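Local coordinates for Lmo2445 protein (Listeria monocytogenes EGD-e, PDB 5HZL), which is of unknown function but, as a secreted internalin-like leucine-rich-repeat protein, binds calcium ions, at residues 172-186 against 194-207. Sequence-based numbering, arbitrary orientation.
Sequences LDSLILNENHLISIP and QLGTHSFANQTATY. With CA (calcium ion), chain F.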
loop_
_atom_site.group_PDB
_atom_site.type_symbol
_atom_site.label_atom_id
_atom_site.label_comp_id
_atom_site.label_asym_id
_atom_site.label_seq_id
_atom_site.Cartn_x
_atom_site.Cartn_y
_atom_site.Cartn_z
ATOM N N LEU A 172 -0.426 -6.742 -15.981
ATOM C CA LEU A 172 0.059 -5.613 -15.200
ATOM C C LEU A 172 1.053 -4.849 -16.058
ATOM O O LEU A 172 2.021 -5.434 -16.559
ATOM C CB LEU A 172 0.716 -6.107 -13.906
ATOM C CG LEU A 172 1.222 -5.066 -12.902
ATOM C CD1 LEU A 172 0.107 -4.141 -12.447
ATOM C CD2 LEU A 172 1.843 -5.771 -11.710
ATOM N N ASP A 173 0.784 -3.558 -16.245
ATOM C CA ASP A 173 1.623 -2.700 -17.078
ATOM C C ASP A 173 2.112 -1.439 -16.369
ATOM O O ASP A 173 2.980 -0.739 -16.902
ATOM C CB ASP A 173 0.827 -2.282 -18.319
ATOM C CG ASP A 173 1.705 -1.695 -19.410
ATOM O OD1 ASP A 173 2.684 -2.368 -19.829
ATOM O OD2 ASP A 173 1.391 -0.583 -19.876
ATOM N N SER A 174 1.551 -1.131 -15.200
ATOM C CA SER A 174 1.963 0.051 -14.442
ATOM C C SER A 174 1.942 -0.254 -12.944
ATOM O O SER A 174 0.924 -0.684 -12.415
ATOM C CB SER A 174 1.066 1.242 -14.768
ATOM O OG SER A 174 1.526 2.414 -14.112
ATOM N N LEU A 175 3.071 -0.026 -12.275
ATOM C CA LEU A 175 3.205 -0.291 -10.842
ATOM C C LEU A 175 3.938 0.881 -10.196
ATOM O O LEU A 175 5.149 0.999 -10.334
ATOM C CB LEU A 175 3.967 -1.609 -10.629
ATOM C CG LEU A 175 4.252 -2.070 -9.202
ATOM C CD1 LEU A 175 2.949 -2.301 -8.464
ATOM C CD2 LEU A 175 5.098 -3.331 -9.215
ATOM N N ILE A 176 3.201 1.731 -9.484
ATOM C CA ILE A 176 3.766 2.918 -8.842
ATOM C C ILE A 176 3.958 2.634 -7.351
ATOM O O ILE A 176 2.979 2.397 -6.640
ATOM C CB ILE A 176 2.837 4.149 -9.011
ATOM C CG1 ILE A 176 2.198 4.225 -10.419
ATOM C CG2 ILE A 176 3.567 5.433 -8.623
ATOM C CD1 ILE A 176 3.150 4.303 -11.587
ATOM N N LEU A 177 5.211 2.669 -6.890
ATOM C CA LEU A 177 5.555 2.394 -5.486
ATOM C C LEU A 177 6.510 3.394 -4.825
ATOM O O LEU A 177 7.088 3.076 -3.783
ATOM C CB LEU A 177 6.195 1.007 -5.400
ATOM C CG LEU A 177 5.346 -0.206 -5.743
ATOM C CD1 LEU A 177 6.206 -1.455 -5.800
ATOM C CD2 LEU A 177 4.250 -0.366 -4.712
ATOM N N ASN A 178 6.694 4.581 -5.403
ATOM C CA ASN A 178 7.586 5.553 -4.764
ATOM C C ASN A 178 7.059 6.046 -3.419
ATOM O O ASN A 178 5.891 5.872 -3.113
ATOM C CB ASN A 178 7.908 6.756 -5.673
ATOM C CG ASN A 178 6.670 7.461 -6.207
ATOM O OD1 ASN A 178 5.816 6.838 -6.830
ATOM N ND2 ASN A 178 6.596 8.771 -6.024
ATOM N N GLU A 179 7.952 6.622 -2.622
ATOM C CA GLU A 179 7.653 7.228 -1.312
ATOM C C GLU A 179 7.106 6.308 -0.220
ATOM O O GLU A 179 6.350 6.733 0.655
ATOM C CB GLU A 179 6.770 8.460 -1.525
ATOM C CG GLU A 179 7.443 9.495 -2.418
ATOM C CD GLU A 179 6.514 10.615 -2.826
ATOM O OE1 GLU A 179 5.583 10.941 -2.054
ATOM O OE2 GLU A 179 6.710 11.185 -3.924
ATOM N N ASN A 180 7.519 5.050 -0.265
ATOM C CA ASN A 180 7.120 4.054 0.721
ATOM C C ASN A 180 8.275 3.820 1.704
ATOM O O ASN A 180 9.212 4.609 1.719
ATOM C CB ASN A 180 6.641 2.798 0.004
ATOM C CG ASN A 180 5.269 2.979 -0.616
ATOM O OD1 ASN A 180 4.329 3.330 0.074
ATOM N ND2 ASN A 180 5.137 2.689 -1.902
ATOM N N HIS A 181 8.207 2.770 2.527
ATOM C CA HIS A 181 9.236 2.494 3.537
ATOM C C HIS A 181 9.766 1.078 3.436
ATOM O O HIS A 181 10.007 0.405 4.448
ATOM C CB HIS A 181 8.660 2.715 4.950
ATOM C CG HIS A 181 7.948 4.020 5.120
ATOM N ND1 HIS A 181 8.579 5.237 4.983
ATOM C CD2 HIS A 181 6.664 4.297 5.446
ATOM C CE1 HIS A 181 7.710 6.208 5.193
ATOM N NE2 HIS A 181 6.541 5.664 5.476
ATOM N N LEU A 182 9.950 0.633 2.206
ATOM C CA LEU A 182 10.449 -0.709 1.921
ATOM C C LEU A 182 11.980 -0.788 2.027
ATOM O O LEU A 182 12.673 0.164 1.677
ATOM C CB LEU A 182 9.993 -1.115 0.518
ATOM C CG LEU A 182 8.474 -1.216 0.353
ATOM C CD1 LEU A 182 8.079 -1.363 -1.108
ATOM C CD2 LEU A 182 7.960 -2.363 1.212
ATOM N N ILE A 183 12.487 -1.927 2.513
ATOM C CA ILE A 183 13.929 -2.154 2.669
ATOM C C ILE A 183 14.415 -3.194 1.672
ATOM O O ILE A 183 15.535 -3.691 1.758
ATOM C CB ILE A 183 14.274 -2.649 4.094
ATOM C CG1 ILE A 183 13.734 -4.071 4.356
ATOM C CG2 ILE A 183 13.737 -1.660 5.115
ATOM C CD1 ILE A 183 14.198 -4.688 5.649
ATOM N N SER A 184 13.565 -3.488 0.710
ATOM C CA SER A 184 13.825 -4.510 -0.260
ATOM C C SER A 184 13.156 -4.119 -1.567
ATOM O O SER A 184 12.282 -3.251 -1.578
ATOM C CB SER A 184 13.203 -5.780 0.309
ATOM O OG SER A 184 13.218 -6.861 -0.596
ATOM N N ILE A 185 13.560 -4.770 -2.654
ATOM C CA ILE A 185 13.010 -4.504 -3.963
ATOM C C ILE A 185 12.286 -5.733 -4.529
ATOM O O ILE A 185 12.792 -6.859 -4.404
ATOM C CB ILE A 185 14.136 -4.128 -4.963
ATOM C CG1 ILE A 185 14.922 -2.910 -4.466
ATOM C CG2 ILE A 185 13.584 -3.854 -6.371
ATOM C CD1 ILE A 185 16.039 -2.464 -5.400
ATOM N N PRO A 186 11.095 -5.530 -5.142
ATOM C CA PRO A 186 10.413 -6.639 -5.813
ATOM C C PRO A 186 11.127 -6.814 -7.166
ATOM O O PRO A 186 10.665 -6.323 -8.190
ATOM C CB PRO A 186 8.983 -6.132 -5.974
ATOM C CG PRO A 186 9.103 -4.656 -6.001
ATOM C CD PRO A 186 10.282 -4.300 -5.155
ATOM N N GLN A 194 7.609 -6.368 -18.246
ATOM C CA GLN A 194 6.180 -6.210 -18.590
ATOM C C GLN A 194 5.730 -4.760 -18.446
ATOM O O GLN A 194 4.947 -4.240 -19.254
ATOM C CB GLN A 194 5.241 -6.954 -17.629
ATOM C CG GLN A 194 5.323 -8.462 -17.510
ATOM C CD GLN A 194 4.214 -9.011 -16.606
ATOM O OE1 GLN A 194 3.272 -8.291 -16.229
ATOM N NE2 GLN A 194 4.307 -10.293 -16.268
ATOM N N LEU A 195 6.232 -4.147 -17.377
ATOM C CA LEU A 195 5.882 -2.798 -16.983
ATOM C C LEU A 195 6.386 -1.675 -17.877
ATOM O O LEU A 195 7.590 -1.454 -17.984
ATOM C CB LEU A 195 6.401 -2.535 -15.560
ATOM C CG LEU A 195 6.024 -3.523 -14.458
ATOM C CD1 LEU A 195 6.729 -3.121 -13.173
ATOM C CD2 LEU A 195 4.518 -3.622 -14.260
ATOM N N GLY A 196 5.440 -0.964 -18.495
ATOM C CA GLY A 196 5.738 0.192 -19.338
ATOM C C GLY A 196 5.884 1.451 -18.475
ATOM O O GLY A 196 6.420 2.459 -18.936
ATOM N N THR A 197 5.399 1.390 -17.232
ATOM C CA THR A 197 5.471 2.495 -16.281
ATOM C C THR A 197 5.815 1.908 -14.907
ATOM O O THR A 197 5.196 0.940 -14.468
ATOM C CB THR A 197 4.112 3.235 -16.190
ATOM O OG1 THR A 197 3.736 3.732 -17.479
ATOM C CG2 THR A 197 4.172 4.412 -15.205
ATOM N N HIS A 198 6.792 2.489 -14.224
ATOM C CA HIS A 198 7.191 1.995 -12.911
ATOM C C HIS A 198 7.950 3.060 -12.115
ATOM O O HIS A 198 8.646 3.912 -12.669
ATOM C CB HIS A 198 8.068 0.739 -13.055
ATOM C CG HIS A 198 9.368 0.992 -13.757
ATOM N ND1 HIS A 198 9.497 0.953 -15.134
ATOM C CD2 HIS A 198 10.594 1.312 -13.273
ATOM C CE1 HIS A 198 10.744 1.230 -15.465
ATOM N NE2 HIS A 198 11.429 1.453 -14.356
ATOM N N SER A 199 7.834 2.982 -10.804
ATOM C CA SER A 199 8.503 3.919 -9.943
ATOM C C SER A 199 8.785 3.267 -8.608
ATOM O O SER A 199 7.919 2.594 -8.049
ATOM C CB SER A 199 7.632 5.150 -9.756
ATOM O OG SER A 199 8.299 6.082 -8.928
ATOM N N PHE A 200 9.996 3.458 -8.099
ATOM C CA PHE A 200 10.355 2.887 -6.816
ATOM C C PHE A 200 11.178 3.876 -5.994
ATOM O O PHE A 200 11.705 3.530 -4.953
ATOM C CB PHE A 200 11.106 1.580 -7.042
ATOM C CG PHE A 200 11.186 0.733 -5.825
ATOM C CD1 PHE A 200 10.077 -0.011 -5.432
ATOM C CD2 PHE A 200 12.339 0.669 -5.059
ATOM C CE1 PHE A 200 10.113 -0.802 -4.295
ATOM C CE2 PHE A 200 12.380 -0.114 -3.918
ATOM C CZ PHE A 200 11.271 -0.854 -3.540
ATOM N N ALA A 201 11.230 5.128 -6.434
ATOM C CA ALA A 201 12.025 6.158 -5.764
ATOM C C ALA A 201 11.668 6.447 -4.306
ATOM O O ALA A 201 10.599 6.130 -3.849
ATOM C CB ALA A 201 11.948 7.446 -6.572
ATOM N N ASN A 202 12.617 7.023 -3.581
ATOM C CA ASN A 202 12.442 7.433 -2.193
ATOM C C ASN A 202 11.858 6.419 -1.211
ATOM O O ASN A 202 10.722 6.543 -0.798
ATOM C CB ASN A 202 11.603 8.734 -2.186
ATOM C CG ASN A 202 11.459 9.375 -0.801
ATOM O OD1 ASN A 202 10.348 9.722 -0.383
ATOM N ND2 ASN A 202 12.560 9.524 -0.090
ATOM N N GLN A 203 12.630 5.409 -0.848
ATOM C CA GLN A 203 12.191 4.435 0.158
ATOM C C GLN A 203 12.918 4.869 1.417
ATOM O O GLN A 203 14.138 5.034 1.389
ATOM C CB GLN A 203 12.557 3.016 -0.219
ATOM C CG GLN A 203 11.937 2.555 -1.525
ATOM C CD GLN A 203 10.415 2.506 -1.511
ATOM O OE1 GLN A 203 9.769 2.274 -0.468
ATOM N NE2 GLN A 203 9.829 2.692 -2.692
ATOM N N THR A 204 12.194 5.084 2.510
ATOM C CA THR A 204 12.818 5.542 3.759
ATOM C C THR A 204 12.301 4.766 4.932
ATOM O O THR A 204 11.121 4.471 4.984
ATOM C CB THR A 204 12.538 7.031 4.000
ATOM O OG1 THR A 204 11.128 7.239 4.208
ATOM C CG2 THR A 204 13.011 7.835 2.802
ATOM N N ALA A 205 13.164 4.439 5.884
ATOM C CA ALA A 205 12.713 3.678 7.038
ATOM C C ALA A 205 13.564 3.866 8.259
ATOM O O ALA A 205 14.777 3.955 8.166
ATOM C CB ALA A 205 12.657 2.196 6.689
ATOM N N THR A 206 12.905 3.927 9.404
ATOM C CA THR A 206 13.575 4.051 10.686
ATOM C C THR A 206 13.430 2.687 11.348
ATOM O O THR A 206 12.320 2.259 11.674
ATOM C CB THR A 206 12.925 5.154 11.529
ATOM O OG1 THR A 206 12.858 6.345 10.740
ATOM C CG2 THR A 206 13.714 5.409 12.817
ATOM N N TYR A 207 14.550 1.994 11.514
ATOM C CA TYR A 207 14.554 0.652 12.129
ATOM C C TYR A 207 14.274 0.682 13.625
ATOM O O TYR A 207 14.367 1.727 14.261
ATOM C CB TYR A 207 15.883 -0.081 11.854
ATOM C CG TYR A 207 16.032 -0.654 10.443
ATOM C CD1 TYR A 207 16.013 0.173 9.323
ATOM C CD2 TYR A 207 16.240 -2.023 10.240
ATOM C CE1 TYR A 207 16.168 -0.349 8.040
ATOM C CE2 TYR A 207 16.396 -2.553 8.961
ATOM C CZ TYR A 207 16.360 -1.713 7.865
ATOM O OH TYR A 207 16.513 -2.203 6.593
HETATM CA CA CA F . 3.575 -4.387 -21.197
HETATM O O HOH W 1 9.682 7.282 1.924
#
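Gln203 of 194-207 reaches back to Leu177 and Leu182 in the coil of 172-186, and illustrates how one turn of a leucine-rich repeat is sewn to the next. Gln203 NE2 donates to Leu177 O (3.0 Å), which lies in the amide plane, and also to Phe200 O within its own turn. The side chain is bent at chi2 (-63°), which folds the amide back toward the preceding turn, and its oxygen is held as well: Leu182 N gives a nearly straight bond to Gln203 OE1 (3.1 Å, N-H...O 164°). Asn180 ND2 meets Leu177 O from the other face of that carbonyl, so two amides grip it. Gln203 takes the place usually held by the repeat asparagine, bonding back to main-chain groups of the preceding turn as Asn180 does to Met152 O and Ala155 N.

Gln203 NE2 also sits over the centre of one face of the Phe200 ring, 3.7 Å above its plane. Phe200 CG stands anti to the backbone N (chi1 -164°), which sends the ring into the core, where Pro186 CD packs against CE1 (3.6 Å) and Leu182 CD1 also touches CE1. Ile185 CG1 meets CE2, while Ser184 O faces the ring edge near CZ. Farther along, His181 turns the edge of its imidazole to Thr204, ND1 donating to Thr204 O (2.7 Å) close to the ring plane. At the opposite end Asp173 OD1 and Gln194 O bind one calcium ion, tying the two turns together beside the parallel strands.

Strand 197-199 is the last of the parallel sheet, hydrogen-bonded to 174-176, which pairs on its other side with 149-151. Helix 187-191 covers Leu175 and Leu195, and strand 203-212 carries the chain on to pair with 290-298 of the C-terminal sheet.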